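Ton_1535 (Thermococcus onnurineus, PDB 3ZPJ) is of unknown function but folds as an all-helical alpha-solenoid, an architecture that in other proteins often serves as a scaffold for binding partners. Local coordinates at residues Y211-P216 with K236-V241; Y62-L67 with V75-I80; E314-I319 with S338-K343. One frame throughout, in Å; residues are numbered along the deposited sequence.

How the contacts relate
The three contacts follow one another along the chain, and none nests in or crosses another. Contact 2 comes first and closes the short connection between helix 53-66 and helix 70-86, neighbours in the N-terminal part of the solenoid. Contact 1 spans helix 216-223 and most of helix 227-237, bringing the loop before the former against the loop after the latter. Contact 3 returns across helix 332-338 to pack the linker beyond it on helix 309-325, near the C terminus. Contacts 2 and 3 lie on opposite sides of the chain's centre, their own centres about 60 Å apart, and contact 1 falls between them in sequence. Each ties together its own local group of helices.

Contact 1: residues Y211-P216 with K236-V241; sequences YDVGLP and KKYSGV
Val213 lies over one face of the Tyr238 ring where two inter-helix loops of the alpha-solenoid meet. One loop leads from helix 194-209 into helix 216-223; the other joins helix 227-237 to helix 240-256. Val213 CG1 makes a CH-pi contact, 4.0 Å from the centroid of the Tyr238 ring and 21° off its normal. The methyl is displaced toward the rim, so its nearest ring atom is Tyr238 CE2. Just past the end of helix 227-237, Tyr238 CG stands anti to the carbonyl carbon (chi1 -60°), a setting that carries the ring across to the facing loop. The Leu215 and Tyr238 side chains point at each other from opposite directions, and the leucine meets the hydroxyl end, with Leu215 CG 3.7 Å from Tyr238 OH, while its CD1 lies oblique to the ring. Replacing Tyr238 by an alanine would probably leave Val213 CG1 without its aromatic cover and open a gap beside Leu215. Lysine suits the solvent-facing border of the contact because its methylenes can pack on a leucine: Lys237 CD is 3.7 Å from Leu215 CD1. The backbone sets the two apolar residues in place with a type I turn from Tyr211 to Gly214. Glycine fits there, since a beta carbon would press on Tyr211 O. The inverse gamma turn centred on Gly214 is closed by Leu215 N donating to Val213 O at 2.7 Å.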
loop_
_atom_site.group_PDB
_atom_site.type_symbol
_atom_site.label_atom_id
_atom_site.label_comp_id
_atom_site.label_asym_id
_atom_site.label_seq_id
_atom_site.Cartn_x
_atom_site.Cartn_y
_atom_site.Cartn_z
ATOM N N TYR A 211 5.074 -1.996 -8.469
ATOM C CA TYR A 211 3.848 -2.748 -8.262
ATOM C C TYR A 211 4.131 -4.146 -7.742
ATOM O O TYR A 211 3.646 -4.523 -6.680
ATOM C CB TYR A 211 3.081 -2.853 -9.584
ATOM C CG TYR A 211 1.662 -3.355 -9.437
ATOM C CD1 TYR A 211 0.634 -2.479 -9.130
ATOM C CD2 TYR A 211 1.344 -4.706 -9.626
ATOM C CE1 TYR A 211 -0.669 -2.921 -9.006
ATOM C CE2 TYR A 211 0.031 -5.163 -9.500
ATOM C CZ TYR A 211 -0.965 -4.248 -9.185
ATOM O OH TYR A 211 -2.268 -4.642 -9.037
ATOM N N ASP A 212 4.902 -4.916 -8.503
ATOM C CA ASP A 212 5.198 -6.301 -8.139
ATOM C C ASP A 212 5.974 -6.371 -6.832
ATOM O O ASP A 212 5.674 -7.196 -5.970
ATOM C CB ASP A 212 5.973 -7.003 -9.258
ATOM C CG ASP A 212 5.173 -7.108 -10.563
ATOM O OD1 ASP A 212 4.927 -6.061 -11.205
ATOM O OD2 ASP A 212 4.805 -8.238 -10.954
ATOM N N VAL A 213 6.971 -5.505 -6.680
ATOM C CA VAL A 213 7.706 -5.452 -5.423
ATOM C C VAL A 213 7.240 -4.304 -4.528
ATOM O O VAL A 213 7.961 -3.890 -3.629
ATOM C CB VAL A 213 9.228 -5.308 -5.633
ATOM C CG1 VAL A 213 9.788 -6.476 -6.442
ATOM C CG2 VAL A 213 9.537 -3.988 -6.298
ATOM N N GLY A 214 6.032 -3.806 -4.750
ATOM C CA GLY A 214 5.537 -2.695 -3.957
ATOM C C GLY A 214 5.150 -3.000 -2.515
ATOM O O GLY A 214 4.022 -2.734 -2.100
ATOM N N LEU A 215 6.069 -3.581 -1.753
ATOM C CA LEU A 215 5.846 -3.783 -0.332
ATOM C C LEU A 215 5.739 -2.423 0.336
ATOM O O LEU A 215 6.427 -1.481 -0.051
ATOM C CB LEU A 215 6.977 -4.591 0.299
ATOM C CG LEU A 215 7.064 -6.021 -0.239
ATOM C CD1 LEU A 215 8.135 -6.793 0.511
ATOM C CD2 LEU A 215 5.714 -6.755 -0.183
ATOM N N PRO A 216 4.873 -2.320 1.350
ATOM C CA PRO A 216 4.608 -1.012 1.961
ATOM C C PRO A 216 5.878 -0.327 2.468
ATOM O O PRO A 216 5.982 0.888 2.334
ATOM C CB PRO A 216 3.613 -1.327 3.096
ATOM C CG PRO A 216 3.658 -2.814 3.278
ATOM C CD PRO A 216 4.105 -3.413 1.972
ATOM N N LYS A 236 17.279 -8.546 -0.655
ATOM C CA LYS A 236 17.056 -9.480 0.433
ATOM C C LYS A 236 15.833 -10.349 0.152
ATOM O O LYS A 236 15.883 -11.567 0.293
ATOM C CB LYS A 236 16.883 -8.729 1.755
ATOM C CG LYS A 236 16.345 -9.583 2.902
ATOM C CD LYS A 236 15.664 -8.719 3.972
ATOM C CE LYS A 236 14.818 -9.550 4.944
ATOM N NZ LYS A 236 14.078 -8.693 5.922
ATOM N N LYS A 237 14.741 -9.725 -0.268
ATOM C CA LYS A 237 13.459 -10.415 -0.342
ATOM C C LYS A 237 13.117 -11.057 -1.693
ATOM O O LYS A 237 12.106 -11.757 -1.809
ATOM C CB LYS A 237 12.325 -9.472 0.087
ATOM C CG LYS A 237 12.283 -9.201 1.590
ATOM C CD LYS A 237 10.878 -8.826 2.061
ATOM C CE LYS A 237 10.868 -8.392 3.519
ATOM N NZ LYS A 237 11.168 -9.510 4.459
ATOM N N TYR A 238 13.939 -10.822 -2.709
ATOM C CA TYR A 238 13.648 -11.332 -4.049
ATOM C C TYR A 238 14.923 -11.747 -4.772
ATOM O O TYR A 238 15.997 -11.203 -4.505
ATOM C CB TYR A 238 12.926 -10.265 -4.891
ATOM C CG TYR A 238 11.601 -9.793 -4.327
ATOM C CD1 TYR A 238 10.456 -10.574 -4.436
ATOM C CD2 TYR A 238 11.491 -8.560 -3.688
ATOM C CE1 TYR A 238 9.238 -10.141 -3.918
ATOM C CE2 TYR A 238 10.280 -8.123 -3.169
ATOM C CZ TYR A 238 9.160 -8.921 -3.288
ATOM O OH TYR A 238 7.953 -8.497 -2.781
ATOM N N SER A 239 14.808 -12.710 -5.687
ATOM C CA SER A 239 15.912 -13.029 -6.596
ATOM C C SER A 239 15.412 -13.325 -8.018
ATOM O O SER A 239 14.198 -13.341 -8.275
ATOM C CB SER A 239 16.748 -14.191 -6.065
ATOM O OG SER A 239 15.944 -15.336 -5.866
ATOM N N GLY A 240 16.355 -13.549 -8.934
ATOM C CA GLY A 240 16.040 -13.790 -10.334
ATOM C C GLY A 240 15.099 -12.781 -10.986
ATOM O O GLY A 240 15.331 -11.567 -10.954
ATOM N N VAL A 241 14.025 -13.288 -11.580
ATOM C CA VAL A 241 13.161 -12.453 -12.396
ATOM C C VAL A 241 12.499 -11.363 -11.582
ATOM O O VAL A 241 12.482 -10.212 -12.007
ATOM C CB VAL A 241 12.121 -13.276 -13.189
ATOM C CG1 VAL A 241 12.831 -14.189 -14.164
ATOM C CG2 VAL A 241 11.250 -14.107 -12.250
#

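Contact 2: residues Y62-L67 with V75-I80; sequences YIAKKL and VAYSII
Ala64 and Ala76 meet methyl to methyl, CB to CB at 3.8 Å, between two consecutive helices that form an antiparallel helical hairpin of the solenoid. The axes of the segments approach to 9.4 Å, and their directions differ by 159°. Alanine suits both positions because its small side chain lets the backbones come close, the two CA atoms of Ala64 and Ala76 lying 5.6 Å apart. The aliphatic packing widens from this pair. Leu67 CD1 reaches the Ala76 methyl at 3.7 Å, and from the other helix Ile80 brings its CD1 to 3.8 Å from Ala64 CB. The isoleucine reaches over because its CG1 is anti to the carbonyl carbon (chi1 -69°) and CD1 prolongs that branch.

The aromatic part is carried by Tyr77, whose CE1 lies 3.7 Å from Ala64 CB. The methyl approaches the ring obliquely. Tyrosine is long enough to bring its hydroxyl end past Ala64 to the backbone of Lys65, with Tyr77 OH 4.2 Å from Lys65 CA.

Polar bonds come from just outside the two segments: Lys73 NZ is hydrogen-bonded to the carbonyl oxygens of Ala64 and Lys65. Its positive charge probably offsets the partial negative charge of the helix's C-terminal end.

Around this core, Ile63, Leu67 and Ile79 touch helix 29-45, Tyr77, Ser78 and Ile80 touch helix 90-104, and Ser78 and Ile79 also meet helix 110-126, so the hairpin is built into the successive helices of the solenoid.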
loop_
_atom_site.group_PDB
_atom_site.type_symbol
_atom_site.label_atom_id
_atom_site.label_comp_id
_atom_site.label_asym_id
_atom_site.label_seq_id
_atom_site.Cartn_x
_atom_site.Cartn_y
_atom_site.Cartn_z
ATOM N N TYR A 62 -11.188 -7.501 29.037
ATOM C CA TYR A 62 -11.950 -7.110 30.225
ATOM C C TYR A 62 -12.200 -5.605 30.232
ATOM O O TYR A 62 -13.291 -5.149 30.553
ATOM C CB TYR A 62 -11.197 -7.525 31.485
ATOM C CG TYR A 62 -11.756 -6.984 32.786
ATOM C CD1 TYR A 62 -13.039 -7.305 33.203
ATOM C CD2 TYR A 62 -10.978 -6.189 33.616
ATOM C CE1 TYR A 62 -13.544 -6.826 34.403
ATOM C CE2 TYR A 62 -11.470 -5.712 34.821
ATOM C CZ TYR A 62 -12.753 -6.033 35.209
ATOM O OH TYR A 62 -13.254 -5.555 36.400
ATOM N N ILE A 63 -11.176 -4.839 29.873
ATOM C CA ILE A 63 -11.307 -3.392 29.814
ATOM C C ILE A 63 -12.361 -2.972 28.779
ATOM O O ILE A 63 -13.195 -2.104 29.044
ATOM C CB ILE A 63 -9.948 -2.732 29.549
ATOM C CG1 ILE A 63 -9.031 -2.968 30.751
ATOM C CG2 ILE A 63 -10.113 -1.250 29.278
ATOM C CD1 ILE A 63 -7.632 -2.460 30.588
ATOM N N ALA A 64 -12.356 -3.633 27.627
ATOM C CA ALA A 64 -13.327 -3.338 26.573
ATOM C C ALA A 64 -14.750 -3.691 27.012
ATOM O O ALA A 64 -15.712 -3.004 26.661
ATOM C CB ALA A 64 -12.970 -4.082 25.300
ATOM N N LYS A 65 -14.876 -4.765 27.780
ATOM C CA LYS A 65 -16.177 -5.218 28.237
ATOM C C LYS A 65 -16.800 -4.197 29.205
ATOM O O LYS A 65 -18.014 -3.999 29.209
ATOM C CB LYS A 65 -16.069 -6.624 28.854
ATOM C CG LYS A 65 -17.144 -6.960 29.897
ATOM C CD LYS A 65 -18.287 -7.807 29.352
ATOM C CE LYS A 65 -18.053 -9.305 29.535
ATOM N NZ LYS A 65 -17.271 -9.866 28.393
ATOM N N LYS A 66 -15.977 -3.515 29.994
ATOM C CA LYS A 66 -16.520 -2.577 30.978
ATOM C C LYS A 66 -16.884 -1.202 30.410
ATOM O O LYS A 66 -17.501 -0.392 31.095
ATOM C CB LYS A 66 -15.568 -2.413 32.161
ATOM C CG LYS A 66 -15.486 -3.637 33.067
ATOM C CD LYS A 66 -14.771 -3.297 34.378
ATOM C CE LYS A 66 -15.738 -2.727 35.415
ATOM N NZ LYS A 66 -16.799 -3.703 35.839
ATOM N N LEU A 67 -16.536 -0.955 29.153
ATOM C CA LEU A 67 -16.544 0.400 28.607
ATOM C C LEU A 67 -17.852 1.216 28.642
ATOM O O LEU A 67 -17.820 2.410 28.971
ATOM C CB LEU A 67 -15.954 0.401 27.201
ATOM C CG LEU A 67 -14.448 0.662 27.174
ATOM C CD1 LEU A 67 -13.944 0.743 25.745
ATOM C CD2 LEU A 67 -14.140 1.941 27.920
ATOM N N VAL A 75 -14.049 1.017 19.249
ATOM C CA VAL A 75 -12.635 1.182 18.943
ATOM C C VAL A 75 -11.829 0.136 19.696
ATOM O O VAL A 75 -10.945 -0.499 19.129
ATOM C CB VAL A 75 -12.118 2.596 19.266
ATOM C CG1 VAL A 75 -10.651 2.706 18.902
ATOM C CG2 VAL A 75 -12.911 3.639 18.479
ATOM N N ALA A 76 -12.164 -0.074 20.966
ATOM C CA ALA A 76 -11.435 -1.048 21.769
ATOM C C ALA A 76 -11.519 -2.457 21.164
ATOM O O ALA A 76 -10.499 -3.142 21.003
ATOM C CB ALA A 76 -11.936 -1.042 23.199
ATOM N N TYR A 77 -12.735 -2.868 20.823
ATOM C CA TYR A 77 -12.962 -4.144 20.157
ATOM C C TYR A 77 -12.183 -4.236 18.836
ATOM O O TYR A 77 -11.693 -5.308 18.469
ATOM C CB TYR A 77 -14.452 -4.330 19.881
ATOM C CG TYR A 77 -15.285 -4.738 21.076
ATOM C CD1 TYR A 77 -14.725 -5.429 22.145
ATOM C CD2 TYR A 77 -16.642 -4.453 21.120
ATOM C CE1 TYR A 77 -15.497 -5.813 23.228
ATOM C CE2 TYR A 77 -17.426 -4.833 22.202
ATOM C CZ TYR A 77 -16.851 -5.511 23.252
ATOM O OH TYR A 77 -17.635 -5.888 24.323
ATOM N N SER A 78 -12.064 -3.114 18.128
ATOM C CA SER A 78 -11.308 -3.078 16.868
ATOM C C SER A 78 -9.835 -3.302 17.104
ATOM O O SER A 78 -9.190 -4.066 16.382
ATOM C CB SER A 78 -11.484 -1.742 16.159
ATOM O OG SER A 78 -12.807 -1.592 15.714
ATOM N N ILE A 79 -9.303 -2.617 18.111
ATOM C CA ILE A 79 -7.911 -2.788 18.517
ATOM C C ILE A 79 -7.612 -4.247 18.867
ATOM O O ILE A 79 -6.651 -4.840 18.376
ATOM C CB ILE A 79 -7.578 -1.851 19.673
ATOM C CG1 ILE A 79 -7.858 -0.406 19.231
ATOM C CG2 ILE A 79 -6.118 -2.028 20.135
ATOM C CD1 ILE A 79 -7.481 0.649 20.246
ATOM N N ILE A 80 -8.473 -4.838 19.679
ATOM C CA ILE A 80 -8.342 -6.240 20.035
ATOM C C ILE A 80 -8.440 -7.127 18.794
ATOM O O ILE A 80 -7.689 -8.095 18.641
ATOM C CB ILE A 80 -9.429 -6.616 21.057
ATOM C CG1 ILE A 80 -9.133 -5.910 22.390
ATOM C CG2 ILE A 80 -9.541 -8.128 21.200
ATOM C CD1 ILE A 80 -10.268 -5.945 23.387
#

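Contact 3: residues E314-I319 with S338-K343; sequences EALKAI and SIPDPK
Leu316 packs against Ser338 and Ile339 near the C-terminal end of the alpha-solenoid, where the linker between helix 332-338 and helix 342-351 lies over helix 309-325. Packing is tightest at the leucine's tip: Leu316 CD1 stands 3.2 Å from Ser338 OG, close for a carbon-oxygen pair. The compact hydroxymethyl of serine lets the linker come close to the leucine methyl. Ser338 OG gets there by lying anti to the backbone N (chi1 168°). Pro340 is a more distant neighbour of the same methyl, its CD 4.3 Å from Leu316 CD1. Nearer the helix backbone, Leu316 CB meets Ile339 CG1 at 4.1 Å, while Leu316 also touches Leu300 of helix 296-303. Both branched residues are buried and fill the angle between linker and helix.

The looser side is that of Lys317, which is partly exposed. Ile339 CD1 extends to Lys317 CA at 4.2 Å, but the lysine's amine leads away from the linker and has long, weak ion pairs with Glu347 and Glu351. Farther along the linker, Asp341 N is hydrogen-bonded to Ser313 OG of helix 309-325. Asp341 itself is the N-cap of helix 342-351: its OD1 accepts a weak capping bond from Lys343 N, 3.1 Å long and bent to 126° at the hydrogen.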
loop_
_atom_site.group_PDB
_atom_site.type_symbol
_atom_site.label_atom_id
_atom_site.label_comp_id
_atom_site.label_asym_id
_atom_site.label_seq_id
_atom_site.Cartn_x
_atom_site.Cartn_y
_atom_site.Cartn_z
ATOM N N GLU A 314 2.409 -5.069 -30.235
ATOM C CA GLU A 314 2.260 -3.874 -29.416
ATOM C C GLU A 314 3.608 -3.302 -28.975
ATOM O O GLU A 314 3.870 -2.110 -29.152
ATOM C CB GLU A 314 1.377 -4.171 -28.200
ATOM C CG GLU A 314 -0.084 -4.421 -28.554
ATOM C CD GLU A 314 -0.850 -5.169 -27.466
ATOM O OE1 GLU A 314 -0.643 -4.865 -26.264
ATOM O OE2 GLU A 314 -1.654 -6.069 -27.818
ATOM N N ALA A 315 4.462 -4.157 -28.415
ATOM C CA ALA A 315 5.761 -3.725 -27.891
ATOM C C ALA A 315 6.646 -3.132 -28.988
ATOM O O ALA A 315 7.359 -2.155 -28.772
ATOM C CB ALA A 315 6.465 -4.878 -27.188
ATOM N N LEU A 316 6.582 -3.726 -30.172
ATOM C CA LEU A 316 7.389 -3.261 -31.287
ATOM C C LEU A 316 6.931 -1.879 -31.739
ATOM O O LEU A 316 7.745 -1.044 -32.133
ATOM C CB LEU A 316 7.323 -4.261 -32.441
ATOM C CG LEU A 316 8.187 -5.515 -32.282
ATOM C CD1 LEU A 316 8.058 -6.439 -33.503
ATOM C CD2 LEU A 316 9.641 -5.124 -32.070
ATOM N N LYS A 317 5.624 -1.639 -31.673
ATOM C CA LYS A 317 5.070 -0.345 -32.057
ATOM C C LYS A 317 5.570 0.739 -31.110
ATOM O O LYS A 317 6.189 1.716 -31.544
ATOM C CB LYS A 317 3.535 -0.376 -32.064
ATOM C CG LYS A 317 2.908 0.983 -32.366
ATOM C CD LYS A 317 1.433 0.878 -32.717
ATOM C CE LYS A 317 0.554 1.519 -31.657
ATOM N NZ LYS A 317 -0.881 1.527 -32.061
ATOM N N ALA A 318 5.304 0.546 -29.818
ATOM C CA ALA A 318 5.716 1.486 -28.776
ATOM C C ALA A 318 7.168 1.919 -28.945
ATOM O O ALA A 318 7.475 3.111 -28.964
ATOM C CB ALA A 318 5.511 0.875 -27.400
ATOM N N ILE A 319 8.055 0.941 -29.078
ATOM C CA ILE A 319 9.468 1.231 -29.264
ATOM C C ILE A 319 9.664 2.137 -30.472
ATOM O O ILE A 319 10.438 3.093 -30.424
ATOM C CB ILE A 319 10.279 -0.058 -29.456
ATOM C CG1 ILE A 319 10.314 -0.863 -28.152
ATOM C CG2 ILE A 319 11.688 0.262 -29.948
ATOM C CD1 ILE A 319 10.829 -2.298 -28.330
ATOM N N SER A 338 8.602 -5.155 -39.135
ATOM C CA SER A 338 8.691 -6.306 -38.249
ATOM C C SER A 338 7.383 -6.629 -37.532
ATOM O O SER A 338 7.194 -7.754 -37.071
ATOM C CB SER A 338 9.794 -6.069 -37.210
ATOM O OG SER A 338 9.750 -7.025 -36.171
ATOM N N ILE A 339 6.492 -5.647 -37.418
ATOM C CA ILE A 339 5.246 -5.859 -36.684
ATOM C C ILE A 339 4.393 -6.906 -37.395
ATOM O O ILE A 339 4.001 -6.710 -38.546
ATOM C CB ILE A 339 4.441 -4.560 -36.529
ATOM C CG1 ILE A 339 5.315 -3.458 -35.914
ATOM C CG2 ILE A 339 3.193 -4.803 -35.686
ATOM C CD1 ILE A 339 4.636 -2.109 -35.823
ATOM N N PRO A 340 4.128 -8.034 -36.714
ATOM C CA PRO A 340 3.364 -9.158 -37.282
ATOM C C PRO A 340 1.900 -8.815 -37.540
ATOM O O PRO A 340 1.318 -9.295 -38.497
ATOM C CB PRO A 340 3.471 -10.246 -36.206
ATOM C CG PRO A 340 4.666 -9.856 -35.384
ATOM C CD PRO A 340 4.681 -8.358 -35.390
ATOM N N ASP A 341 1.300 -7.999 -36.687
ATOM C CA ASP A 341 -0.066 -7.575 -36.935
ATOM C C ASP A 341 -0.059 -6.425 -37.930
ATOM O O ASP A 341 0.381 -5.324 -37.596
ATOM C CB ASP A 341 -0.733 -7.144 -35.638
ATOM C CG ASP A 341 -2.233 -7.081 -35.756
ATOM O OD1 ASP A 341 -2.747 -6.902 -36.886
ATOM O OD2 ASP A 341 -2.905 -7.220 -34.712
ATOM N N PRO A 342 -0.539 -6.674 -39.163
ATOM C CA PRO A 342 -0.489 -5.608 -40.168
ATOM C C PRO A 342 -1.402 -4.443 -39.781
ATOM O O PRO A 342 -1.051 -3.298 -40.045
ATOM C CB PRO A 342 -0.961 -6.302 -41.453
ATOM C CG PRO A 342 -1.769 -7.447 -41.000
ATOM C CD PRO A 342 -1.205 -7.887 -39.672
ATOM N N LYS A 343 -2.533 -4.733 -39.143
ATOM C CA LYS A 343 -3.416 -3.688 -38.634
ATOM C C LYS A 343 -2.653 -2.707 -37.739
ATOM O O LYS A 343 -2.619 -1.502 -38.006
ATOM C CB LYS A 343 -4.582 -4.299 -37.861
ATOM C CG LYS A 343 -5.423 -3.264 -37.136
ATOM C CD LYS A 343 -6.614 -3.899 -36.456
ATOM C CE LYS A 343 -7.534 -2.843 -35.873
ATOM N NZ LYS A 343 -8.741 -3.461 -35.263
#